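Side-chain contacts in chitin elicitor receptor kinase 1 (Arabidopsis thaliana, PDB 4EBY), which probably senses chitin oligomers at the plant cell surface through its LysM ectodomain, with chitin-induced dimerization activating immune signalling: residues Asn16-Leu20 / Ser21-Gln25; Ser161-Ser164 / Ala165-Gln169; Cys67-Gln70 / Pro71-Leu75. One frame throughout, in Å; residues are numbered along the deposited sequence.

Contact 1. Residues Asn16-Leu20 / Ser21-Gln25. With NAG (2-acetamido-2-deoxy-beta-D-glucopyranose), chain F.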
ATOM      1  N   ASN A  16      -9.345   3.755  14.190  1.00 20.51           N
ATOM      2  CA  ASN A  16      -8.804   4.465  15.343  1.00 23.82           C
ATOM      3  C   ASN A  16      -8.484   5.914  15.025  1.00 26.00           C
ATOM      4  O   ASN A  16      -7.645   6.517  15.687  1.00 25.88           O
ATOM      5  CB  ASN A  16      -7.538   3.786  15.904  1.00 24.05           C
ATOM      6  CG  ASN A  16      -7.840   2.536  16.713  1.00 28.94           C
ATOM      7  OD1 ASN A  16      -8.993   2.202  16.962  1.00 31.57           O
ATOM      8  ND2 ASN A  16      -6.771   1.830  17.110  1.00 31.66           N
ATOM      9  N   GLY A  17      -9.137   6.466  14.004  1.00 22.10           N
ATOM     10  CA  GLY A  17      -9.155   7.916  13.860  1.00 21.40           C
ATOM     11  C   GLY A  17      -8.277   8.557  12.790  1.00 22.12           C
ATOM     12  O   GLY A  17      -8.284   9.788  12.643  1.00 21.44           O
ATOM     13  N   THR A  18      -7.532   7.738  12.053  1.00 19.45           N
ATOM     14  CA  THR A  18      -6.590   8.193  11.036  1.00 15.62           C
ATOM     15  C   THR A  18      -7.166   9.259  10.124  1.00 19.39           C
ATOM     16  O   THR A  18      -8.266   9.091   9.604  1.00 20.62           O
ATOM     17  CB  THR A  18      -6.237   7.010  10.136  1.00 19.84           C
ATOM     18  OG1 THR A  18      -5.711   5.965  10.959  1.00 20.28           O
ATOM     19  CG2 THR A  18      -5.217   7.415   9.084  1.00 20.18           C
ATOM     20  N   THR A  19      -6.426  10.353   9.943  1.00 20.16           N
ATOM     21  CA  THR A  19      -6.821  11.401   8.993  1.00 19.75           C
ATOM     22  C   THR A  19      -6.065  11.304   7.659  1.00 19.89           C
ATOM     23  O   THR A  19      -5.042  10.611   7.537  1.00 17.41           O
ATOM     24  CB  THR A  19      -6.519  12.783   9.545  1.00 20.52           C
ATOM     25  OG1 THR A  19      -5.114  12.883   9.793  1.00 20.59           O
ATOM     26  CG2 THR A  19      -7.301  13.042  10.836  1.00 20.71           C
ATOM     27  N   LEU A  20      -6.541  12.023   6.645  1.00 18.36           N
ATOM     28  CA  LEU A  20      -5.865  11.968   5.351  1.00 18.61           C
ATOM     29  C   LEU A  20      -4.456  12.582   5.453  1.00 18.55           C
ATOM     30  O   LEU A  20      -3.510  12.126   4.805  1.00 18.06           O
ATOM     31  CB  LEU A  20      -6.689  12.695   4.294  1.00 21.82           C
ATOM     32  CG  LEU A  20      -6.176  12.490   2.872  1.00 22.17           C
ATOM     33  CD1 LEU A  20      -6.291  11.020   2.502  1.00 23.04           C
ATOM     34  CD2 LEU A  20      -6.986  13.390   1.912  1.00 24.77           C
ATOM     35  N   SER A  21      -4.313  13.605   6.291  1.00 19.16           N
ATOM     36  CA  SER A  21      -3.015  14.230   6.497  1.00 14.84           C
ATOM     37  C   SER A  21      -1.988  13.223   7.022  1.00 17.59           C
ATOM     38  O   SER A  21      -0.853  13.204   6.571  1.00 20.22           O
ATOM     39  CB  SER A  21      -3.163  15.421   7.465  1.00 21.88           C
ATOM     40  OG  SER A  21      -1.923  16.051   7.654  1.00 42.12           O
ATOM     41  N   VAL A  22      -2.376  12.413   8.002  1.00 18.43           N
ATOM     42  CA  VAL A  22      -1.442  11.423   8.550  1.00 17.80           C
ATOM     43  C   VAL A  22      -1.054  10.376   7.503  1.00 19.42           C
ATOM     44  O   VAL A  22       0.110   9.973   7.387  1.00 17.69           O
ATOM     45  CB  VAL A  22      -2.005  10.751   9.821  1.00 19.67           C
ATOM     46  CG1 VAL A  22      -1.154   9.540  10.198  1.00 27.90           C
ATOM     47  CG2 VAL A  22      -2.018  11.749  10.968  1.00 25.27           C
ATOM     48  N   ILE A  23      -2.024   9.946   6.704  1.00 16.33           N
ATOM     49  CA  ILE A  23      -1.717   9.018   5.627  1.00 14.61           C
ATOM     50  C   ILE A  23      -0.718   9.638   4.664  1.00 16.16           C
ATOM     51  O   ILE A  23       0.262   9.007   4.289  1.00 15.22           O
ATOM     52  CB  ILE A  23      -2.985   8.621   4.871  1.00 14.55           C
ATOM     53  CG1 ILE A  23      -3.895   7.825   5.814  1.00 16.94           C
ATOM     54  CG2 ILE A  23      -2.659   7.790   3.599  1.00 15.37           C
ATOM     55  CD1 ILE A  23      -5.286   7.553   5.226  1.00 20.01           C
ATOM     56  N   ASN A  24      -0.973  10.874   4.251  1.00 15.96           N
ATOM     57  CA  ASN A  24      -0.074  11.504   3.290  1.00 14.44           C
ATOM     58  C   ASN A  24       1.316  11.741   3.883  1.00 16.16           C
ATOM     59  O   ASN A  24       2.320  11.643   3.178  1.00 18.25           O
ATOM     60  CB  ASN A  24      -0.691  12.821   2.790  1.00 16.80           C
ATOM     61  CG  ASN A  24      -0.099  13.289   1.467  1.00 19.52           C
ATOM     62  OD1 ASN A  24       0.923  12.770   0.967  1.00 22.61           O
ATOM     63  ND2 ASN A  24      -0.744  14.266   0.893  1.00 16.06           N
ATOM     64  N   GLN A  25       1.386  12.045   5.179  1.00 16.31           N
ATOM     65  CA  GLN A  25       2.679  12.243   5.814  1.00 16.25           C
ATOM     66  C   GLN A  25       3.460  10.921   5.805  1.00 16.57           C
ATOM     67  O   GLN A  25       4.612  10.851   5.360  1.00 17.55           O
ATOM     68  CB  GLN A  25       2.483  12.697   7.258  1.00 19.13           C
ATOM     69  CG  GLN A  25       3.788  12.941   7.985  1.00 20.89           C
ATOM     70  CD  GLN A  25       3.577  13.703   9.277  1.00 29.19           C
ATOM     71  OE1 GLN A  25       2.720  13.347  10.091  1.00 34.75           O
ATOM     72  NE2 GLN A  25       4.335  14.774   9.458  1.00 35.08           N
TER
HETATM   73  C1  NAG F 810      -7.060   0.634  17.874  1.00 34.70           C
HETATM   74  C2  NAG F 810      -5.850  -0.260  17.557  1.00 34.26           C
HETATM   75  C3  NAG F 810      -5.868  -1.551  18.364  1.00 45.89           C
HETATM   76  C4  NAG F 810      -6.096  -1.251  19.836  1.00 40.23           C
HETATM   77  C5  NAG F 810      -7.240  -0.259  20.046  1.00 40.59           C
HETATM   78  C6  NAG F 810      -7.349   0.135  21.515  1.00 41.83           C
HETATM   79  C7  NAG F 810      -4.647  -0.302  15.474  1.00 46.73           C
HETATM   80  C8  NAG F 810      -4.722  -0.233  13.970  1.00 39.80           C
HETATM   81  N2  NAG F 810      -5.766  -0.573  16.145  1.00 34.89           N
HETATM   82  O3  NAG F 810      -4.634  -2.238  18.194  1.00 41.14           O
HETATM   83  O4  NAG F 810      -6.409  -2.453  20.506  1.00 45.26           O
HETATM   84  O5  NAG F 810      -7.043   0.902  19.257  1.00 37.14           O
HETATM   85  O6  NAG F 810      -6.124   0.692  21.943  1.00 41.43           O
HETATM   86  O7  NAG F 810      -3.573  -0.106  16.042  1.00 53.27           O
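Thr19 and Val22 meet across the N-terminal cap of helix 20-26, the point where the loop after strand 8-13 turns into a helix. Threonine suits the N-cap because its short side chain carries an acceptor close to the backbone. The OG1 atom lies between the backbone N and the carbonyl carbon (chi1 60°), a torsion that turns it back over the first turn, where it accepts a weak capping bond from Val22 N (OG1 to N, 3.3 Å). The same oxygen lies 3.5 Å from Val22 CG2, so a methyl group packs beside the cap.

Backbone bonds continue the helix. Ile23 N donates to Thr19 O at 3.2 Å, and Asn24 N donates to Leu20 O at 2.9 Å; both are nearly straight. The cap thus gives Val22 N, which lies too early for an i to i-4 partner in the helix, a weak acceptor, and the regular helical bonds begin at Ile23 N.

Apolar packing binds the loop to the helix one residue further back. The methyl CG2 of Thr18, opposite its own backbone N, meets Ile23 CG1 at 3.6 Å, and the two side chains cross at about a right angle. Thr18 OG1 hydrogen-bonds to Glu15 O; threonine, with one polar and one apolar branch, can serve both sides. Ile23 reaches Val61 and Val63 of strand 60-70, while Leu20 packs on Val61 and on Ile42 and Leu43 of helix 40-43; branched aliphatic residues fit these buried places. Ser21, by contrast, sends OG to a hydrogen bond with Tyr34 OH.

At Gly17 a CB would press against the carbonyl O of Asn16. Asn16-Gly17-Thr18 is an Asn-X-Thr sequon for N-glycosylation, and the exposed Asn16 carries the sugar, its ND2 bonded covalently to C1 of NAG (chain F) at 1.4 Å.

Contact 2. Residues Ser161-Ser164 / Ala165-Gln169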
ATOM      1  N   SER A 161     -13.050  -5.271  -6.917  1.00 32.49           N
ATOM      2  CA  SER A 161     -11.981  -4.834  -7.811  1.00 28.14           C
ATOM      3  C   SER A 161     -12.424  -4.835  -9.273  1.00 31.24           C
ATOM      4  O   SER A 161     -11.878  -4.104 -10.092  1.00 35.45           O
ATOM      5  CB  SER A 161     -10.758  -5.737  -7.659  1.00 29.99           C
ATOM      6  OG  SER A 161     -11.043  -7.033  -8.167  1.00 26.12           O
ATOM      7  N   GLY A 162     -13.399  -5.670  -9.603  1.00 32.50           N
ATOM      8  CA  GLY A 162     -13.832  -5.818 -10.981  1.00 38.26           C
ATOM      9  C   GLY A 162     -12.882  -6.693 -11.781  1.00 40.30           C
ATOM     10  O   GLY A 162     -12.871  -6.653 -13.015  1.00 32.76           O
ATOM     11  N   VAL A 163     -12.080  -7.481 -11.067  1.00 31.07           N
ATOM     12  CA  VAL A 163     -11.141  -8.417 -11.677  1.00 32.05           C
ATOM     13  C   VAL A 163     -11.599  -9.833 -11.338  1.00 26.64           C
ATOM     14  O   VAL A 163     -12.051 -10.083 -10.223  1.00 30.12           O
ATOM     15  CB  VAL A 163      -9.699  -8.187 -11.125  1.00 27.70           C
ATOM     16  CG1 VAL A 163      -8.732  -9.220 -11.685  1.00 26.00           C
ATOM     17  CG2 VAL A 163      -9.213  -6.791 -11.470  1.00 29.20           C
ATOM     18  N   SER A 164     -11.493 -10.756 -12.289  1.00 27.25           N
ATOM     19  CA  SER A 164     -11.959 -12.119 -12.055  1.00 27.79           C
ATOM     20  C   SER A 164     -11.162 -12.797 -10.945  1.00 30.76           C
ATOM     21  O   SER A 164      -9.981 -12.515 -10.756  1.00 27.96           O
ATOM     22  CB  SER A 164     -11.904 -12.961 -13.332  1.00 32.38           C
ATOM     23  OG  SER A 164     -10.607 -13.480 -13.564  1.00 35.75           O
ATOM     24  N   ALA A 165     -11.823 -13.688 -10.214  1.00 29.02           N
ATOM     25  CA  ALA A 165     -11.176 -14.442  -9.141  1.00 29.62           C
ATOM     26  C   ALA A 165      -9.986 -15.276  -9.616  1.00 28.63           C
ATOM     27  O   ALA A 165      -8.989 -15.387  -8.908  1.00 27.50           O
ATOM     28  CB  ALA A 165     -12.186 -15.333  -8.429  1.00 29.28           C
ATOM     29  N   ASP A 166     -10.083 -15.875 -10.800  1.00 28.92           N
ATOM     30  CA  ASP A 166      -8.974 -16.691 -11.304  1.00 29.78           C
ATOM     31  C   ASP A 166      -7.742 -15.837 -11.587  1.00 28.51           C
ATOM     32  O   ASP A 166      -6.621 -16.255 -11.301  1.00 25.90           O
ATOM     33  CB  ASP A 166      -9.373 -17.498 -12.555  1.00 28.87           C
ATOM     34  CG  ASP A 166      -8.211 -18.302 -13.130  1.00 38.60           C
ATOM     35  OD1 ASP A 166      -7.733 -19.239 -12.446  1.00 39.09           O
ATOM     36  OD2 ASP A 166      -7.762 -17.995 -14.257  1.00 42.11           O
ATOM     37  N   ILE A 167      -7.947 -14.651 -12.159  1.00 25.39           N
ATOM     38  CA  ILE A 167      -6.831 -13.740 -12.416  1.00 22.78           C
ATOM     39  C   ILE A 167      -6.203 -13.303 -11.082  1.00 24.23           C
ATOM     40  O   ILE A 167      -4.979 -13.349 -10.918  1.00 23.96           O
ATOM     41  CB  ILE A 167      -7.256 -12.519 -13.260  1.00 24.98           C
ATOM     42  CG1 ILE A 167      -7.589 -12.953 -14.686  1.00 31.23           C
ATOM     43  CG2 ILE A 167      -6.154 -11.468 -13.295  1.00 27.95           C
ATOM     44  CD1 ILE A 167      -6.425 -13.560 -15.407  1.00 37.22           C
ATOM     45  N   LEU A 168      -7.038 -12.902 -10.123  1.00 21.99           N
ATOM     46  CA  LEU A 168      -6.523 -12.508  -8.811  1.00 22.29           C
ATOM     47  C   LEU A 168      -5.701 -13.618  -8.176  1.00 20.56           C
ATOM     48  O   LEU A 168      -4.641 -13.369  -7.609  1.00 21.77           O
ATOM     49  CB  LEU A 168      -7.653 -12.134  -7.860  1.00 23.01           C
ATOM     50  CG  LEU A 168      -8.353 -10.813  -8.151  1.00 23.27           C
ATOM     51  CD1 LEU A 168      -9.513 -10.652  -7.181  1.00 27.00           C
ATOM     52  CD2 LEU A 168      -7.384  -9.619  -8.046  1.00 24.24           C
ATOM     53  N   GLN A 169      -6.191 -14.851  -8.258  1.00 22.28           N
ATOM     54  CA  GLN A 169      -5.459 -15.950  -7.643  1.00 19.39           C
ATOM     55  C   GLN A 169      -4.137 -16.191  -8.352  1.00 23.24           C
ATOM     56  O   GLN A 169      -3.131 -16.488  -7.710  1.00 24.64           O
ATOM     57  CB  GLN A 169      -6.287 -17.240  -7.654  1.00 21.30           C
ATOM     58  CG  GLN A 169      -5.732 -18.326  -6.728  1.00 22.38           C
ATOM     59  CD  GLN A 169      -5.820 -17.923  -5.261  1.00 23.05           C
ATOM     60  OE1 GLN A 169      -6.880 -18.042  -4.638  1.00 24.45           O
ATOM     61  NE2 GLN A 169      -4.704 -17.471  -4.700  1.00 19.14           N
TER
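Ser164 caps the N terminus of helix 165-171 and meets Ile167 there; this is the second helix of a LysM domain, reached by a tight turn from helix 154-161. With chi1 at 82° the serine hydroxyl leans over the helix start, where OG accepts from Ile167 N at 3.2 Å. Serine fits here because a single rotatable bond brings its acceptor to the first turn. The backbone adds a second grip: Leu168 N donates to Ser164 O at 3.0 Å, lying in the carbonyl plane.

Ile167 turns its two branches to different tasks. CG1 stands beside its own backbone N (chi1 -69°), 3.3 Å from Ser164 OG, while CG2 lies anti to that N and touches Val163 CG1 at 3.8 Å. The Val163 and Ile167 side chains cross at about a right angle.

Val163 CG1 also meets Leu168 CG at 3.9 Å, one methyl thus serving two helix residues. Its position anti to the backbone N directs it at the helix, and beta-branching suits the extended backbone at this point. Leu168 continues inward to Leu154 and Ile157 of helix 154-161 and to Val186 of strand 183-187, as expected of a buried leucine joining both helices to the sheet. On the exposed side, Asp166 forms a salt bridge with Arg170 one helical turn on.

Gly162 marks the end of helix 154-161 with a positive phi, which favours glycine. Ser161, the last residue of that helix, hydrogen-bonds through OG to Ile157 O, and the same Ser161 OG accepts from Val163 N at 3.1 Å, closing an ST turn.

Contact 3. Residues Cys67-Gln70 / Pro71-Leu75. With NAG (2-acetamido-2-deoxy-beta-D-glucopyranose), chain E; NAG (2-acetamido-2-deoxy-beta-D-glucopyranose), chain D.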
ATOM      1  N   CYS A  67       7.181   2.594  -7.588  1.00 19.60           N
ATOM      2  CA  CYS A  67       7.404   1.154  -7.442  1.00 19.21           C
ATOM      3  C   CYS A  67       8.754   0.850  -8.093  1.00 20.72           C
ATOM      4  O   CYS A  67       8.894   0.907  -9.313  1.00 25.20           O
ATOM      5  CB  CYS A  67       6.249   0.381  -8.095  1.00 20.98           C
ATOM      6  SG  CYS A  67       6.345  -1.457  -7.936  1.00 21.86           S
ATOM      7  N   GLU A  68       9.763   0.567  -7.269  1.00 20.70           N
ATOM      8  CA  GLU A  68      11.154   0.552  -7.723  1.00 20.76           C
ATOM      9  C   GLU A  68      11.797  -0.805  -7.493  1.00 20.53           C
ATOM     10  O   GLU A  68      11.400  -1.529  -6.586  1.00 19.14           O
ATOM     11  CB  GLU A  68      11.953   1.617  -6.957  1.00 25.29           C
ATOM     12  CG  GLU A  68      11.560   3.042  -7.355  1.00 30.18           C
ATOM     13  CD  GLU A  68      11.432   3.981  -6.185  1.00 37.97           C
ATOM     14  OE1 GLU A  68      11.270   3.511  -5.040  1.00 29.93           O
ATOM     15  OE2 GLU A  68      11.477   5.207  -6.420  1.00 42.19           O
ATOM     16  N   CYS A  69      12.796  -1.146  -8.309  1.00 21.34           N
ATOM     17  CA  CYS A  69      13.532  -2.387  -8.097  1.00 23.44           C
ATOM     18  C   CYS A  69      14.413  -2.248  -6.860  1.00 24.92           C
ATOM     19  O   CYS A  69      15.099  -1.241  -6.689  1.00 27.46           O
ATOM     20  CB  CYS A  69      14.364  -2.743  -9.323  1.00 26.15           C
ATOM     21  SG  CYS A  69      14.931  -4.472  -9.276  1.00 36.98           S
ATOM     22  N   GLN A  70      14.357  -3.245  -5.980  1.00 26.24           N
ATOM     23  CA  GLN A  70      15.100  -3.215  -4.718  1.00 21.55           C
ATOM     24  C   GLN A  70      16.217  -4.242  -4.749  1.00 25.46           C
ATOM     25  O   GLN A  70      16.130  -5.223  -5.476  1.00 26.92           O
ATOM     26  CB  GLN A  70      14.176  -3.558  -3.559  1.00 19.84           C
ATOM     27  CG  GLN A  70      12.992  -2.592  -3.399  1.00 17.86           C
ATOM     28  CD  GLN A  70      13.425  -1.204  -2.965  1.00 20.56           C
ATOM     29  OE1 GLN A  70      14.393  -1.043  -2.215  1.00 22.33           O
ATOM     30  NE2 GLN A  70      12.696  -0.189  -3.419  1.00 17.91           N
ATOM     31  N   PRO A  71      17.261  -4.026  -3.940  1.00 24.56           N
ATOM     32  CA  PRO A  71      18.291  -5.071  -3.864  1.00 25.34           C
ATOM     33  C   PRO A  71      17.658  -6.386  -3.440  1.00 30.56           C
ATOM     34  O   PRO A  71      16.843  -6.401  -2.525  1.00 31.33           O
ATOM     35  CB  PRO A  71      19.235  -4.551  -2.778  1.00 28.00           C
ATOM     36  CG  PRO A  71      19.056  -3.052  -2.814  1.00 32.06           C
ATOM     37  CD  PRO A  71      17.588  -2.853  -3.117  1.00 28.68           C
ATOM     38  N   GLY A  72      18.044  -7.484  -4.090  1.00 29.86           N
ATOM     39  CA  GLY A  72      17.407  -8.764  -3.850  1.00 29.83           C
ATOM     40  C   GLY A  72      16.420  -9.045  -4.964  1.00 33.12           C
ATOM     41  O   GLY A  72      15.732 -10.067  -4.960  1.00 33.49           O
ATOM     42  N   ASP A  73      16.332  -8.096  -5.897  1.00 31.02           N
ATOM     43  CA  ASP A  73      15.534  -8.240  -7.117  1.00 26.51           C
ATOM     44  C   ASP A  73      14.047  -8.454  -6.870  1.00 29.38           C
ATOM     45  O   ASP A  73      13.451  -9.409  -7.350  1.00 31.09           O
ATOM     46  CB  ASP A  73      16.125  -9.332  -8.018  1.00 35.03           C
ATOM     47  CG  ASP A  73      17.521  -8.984  -8.495  1.00 51.97           C
ATOM     48  OD1 ASP A  73      18.312  -9.915  -8.766  1.00 53.92           O
ATOM     49  OD2 ASP A  73      17.829  -7.774  -8.595  1.00 49.15           O
ATOM     50  N   PHE A  74      13.447  -7.536  -6.116  1.00 22.14           N
ATOM     51  CA  PHE A  74      12.006  -7.521  -5.942  1.00 22.13           C
ATOM     52  C   PHE A  74      11.575  -6.054  -5.983  1.00 20.53           C
ATOM     53  O   PHE A  74      12.412  -5.156  -5.894  1.00 21.98           O
ATOM     54  CB  PHE A  74      11.587  -8.176  -4.614  1.00 23.68           C
ATOM     55  CG  PHE A  74      12.084  -7.444  -3.387  1.00 23.85           C
ATOM     56  CD1 PHE A  74      11.334  -6.429  -2.830  1.00 21.92           C
ATOM     57  CD2 PHE A  74      13.296  -7.779  -2.795  1.00 24.68           C
ATOM     58  CE1 PHE A  74      11.780  -5.740  -1.710  1.00 22.53           C
ATOM     59  CE2 PHE A  74      13.745  -7.090  -1.674  1.00 24.00           C
ATOM     60  CZ  PHE A  74      12.983  -6.062  -1.141  1.00 24.09           C
ATOM     61  N   LEU A  75      10.275  -5.829  -6.133  1.00 19.05           N
ATOM     62  CA  LEU A  75       9.735  -4.480  -6.283  1.00 18.01           C
ATOM     63  C   LEU A  75       9.186  -3.926  -4.982  1.00 17.26           C
ATOM     64  O   LEU A  75       8.457  -4.599  -4.249  1.00 17.58           O
ATOM     65  CB  LEU A  75       8.618  -4.496  -7.320  1.00 18.90           C
ATOM     66  CG  LEU A  75       9.051  -4.836  -8.746  1.00 22.13           C
ATOM     67  CD1 LEU A  75       7.806  -5.063  -9.582  1.00 25.33           C
ATOM     68  CD2 LEU A  75       9.889  -3.703  -9.311  1.00 26.51           C
TER
HETATM   69  C1  NAG E   1      15.805   0.981   0.292  1.00 19.45           C
HETATM   70  C2  NAG E   1      16.845   1.167  -0.820  1.00 21.94           C
HETATM   71  C3  NAG E   1      17.916   0.096  -0.663  1.00 28.89           C
HETATM   72  C4  NAG E   1      18.519   0.192   0.729  1.00 35.14           C
HETATM   73  C5  NAG E   1      17.444   0.174   1.804  1.00 33.92           C
HETATM   74  C6  NAG E   1      18.073   0.402   3.179  1.00 28.00           C
HETATM   75  C7  NAG E   1      16.489   1.968  -3.109  1.00 27.12           C
HETATM   76  C8  NAG E   1      15.706   1.798  -4.390  1.00 22.41           C
HETATM   77  N2  NAG E   1      16.268   1.066  -2.150  1.00 22.45           N
HETATM   78  O3  NAG E   1      18.917   0.265  -1.653  1.00 31.39           O
HETATM   79  O4  NAG E   1      19.355  -0.910   0.982  1.00 46.06           O
HETATM   80  O5  NAG E   1      16.462   1.151   1.532  1.00 29.20           O
HETATM   81  O6  NAG E   1      18.640   1.696   3.287  1.00 37.31           O
HETATM   82  O7  NAG E   1      17.286   2.903  -2.993  1.00 26.95           O
HETATM   83  C1  NAG D   1       8.883  -7.602   0.329  1.00 19.74           C
HETATM   84  C2  NAG D   1       8.647  -8.148   1.741  1.00 22.98           C
HETATM   85  C3  NAG D   1       9.870  -8.883   2.282  1.00 30.24           C
HETATM   86  C4  NAG D   1      10.455  -9.838   1.266  1.00 33.77           C
HETATM   87  C5  NAG D   1      10.551  -9.190  -0.113  1.00 28.30           C
HETATM   88  C6  NAG D   1      11.042 -10.170  -1.172  1.00 31.08           C
HETATM   89  C7  NAG D   1       7.242  -6.714   3.132  1.00 28.38           C
HETATM   90  C8  NAG D   1       7.239  -5.543   4.111  1.00 19.83           C
HETATM   91  N2  NAG D   1       8.420  -7.047   2.659  1.00 26.70           N
HETATM   92  O3  NAG D   1       9.550  -9.584   3.469  1.00 32.99           O
HETATM   93  O4  NAG D   1      11.748 -10.203   1.715  1.00 38.34           O
HETATM   94  O5  NAG D   1       9.290  -8.678  -0.498  1.00 24.52           O
HETATM   95  O6  NAG D   1      10.178 -11.279  -1.282  1.00 34.29           O
HETATM   96  O7  NAG D   1       6.204  -7.279   2.786  1.00 41.87           O
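Gln70 and Phe74 face each other across the tight turn of the beta hairpin made by strands 60-70 and 74-82. The close-packed part is the Phe74 ring, stood up by a chi1 of 64°. Gln70 CB covers one face in a CH-pi contact, 3.8 Å from the ring centroid and 18° off its normal. NAG (chain D) covers the other, its C5 over the ring centre and its C6 3.7 Å from Phe74 CG; an aromatic ring suits the site by offering both flat faces. On the backbone behind this contact, Gln70 N donates to Phe74 O at 2.7 Å, nearly along the C=O axis.

Further from the turn, Cys69 and Leu75 form a non-hydrogen-bonded antiparallel pair. Leu75 CB packs against Cys67 SG at 3.8 Å, and its CA-H approaches Glu68 O. Disulfides from Cys67 to Cys129 and from Cys69 to Cys1 fasten this strand to other parts of the chain.

The looser, solvent side is the turn itself, a type II beta turn in which Gln70 O accepts from Asp73 N at 2.9 Å in a bent bond. Pro71 suits its second position, where the ring already fixes phi; Gly72 suits the third, where a CB would press against Pro71 O. Asp73 is exposed, its CB directed away from residues 67-70, while Pro71 lays CG 3.5 Å from O3 of NAG (chain E).

The Gln70 chain bends at chi2 (-68°) to present OE1, which accepts from N2 of that sugar at 2.8 Å, while NE2 bonds weakly to Gly76 O. Held at both ends, the amide is likely fixed in rotation, so that OE1 steadies the acetamido N-H of a sugar that probably belongs to an N-glycan; this is not evidence of a chitin site.

Contacts 1 and 2 are built alike: in each a hydroxyl residue caps a helix and the residue before the cap (Thr18, Val163) puts a methyl on the helix. All three contacts are partly buried. Contact 1 rests Leu20 and Ile23 on the interior, against strand 60-70 and helix 40-43; contact 2 does so chiefly through Leu168, against helix 154-161 and strand 183-187, an outermost strand of the sheet. Contact 3 has no helix; it closes the hairpin whose first strand also supports contact 1, and relies on disulfides and an aromatic ring. The sugar of contact 1 is covalent to Asn16, while those of contact 3 touch its residues non-covalently. The centres are 25 to 29 Å apart.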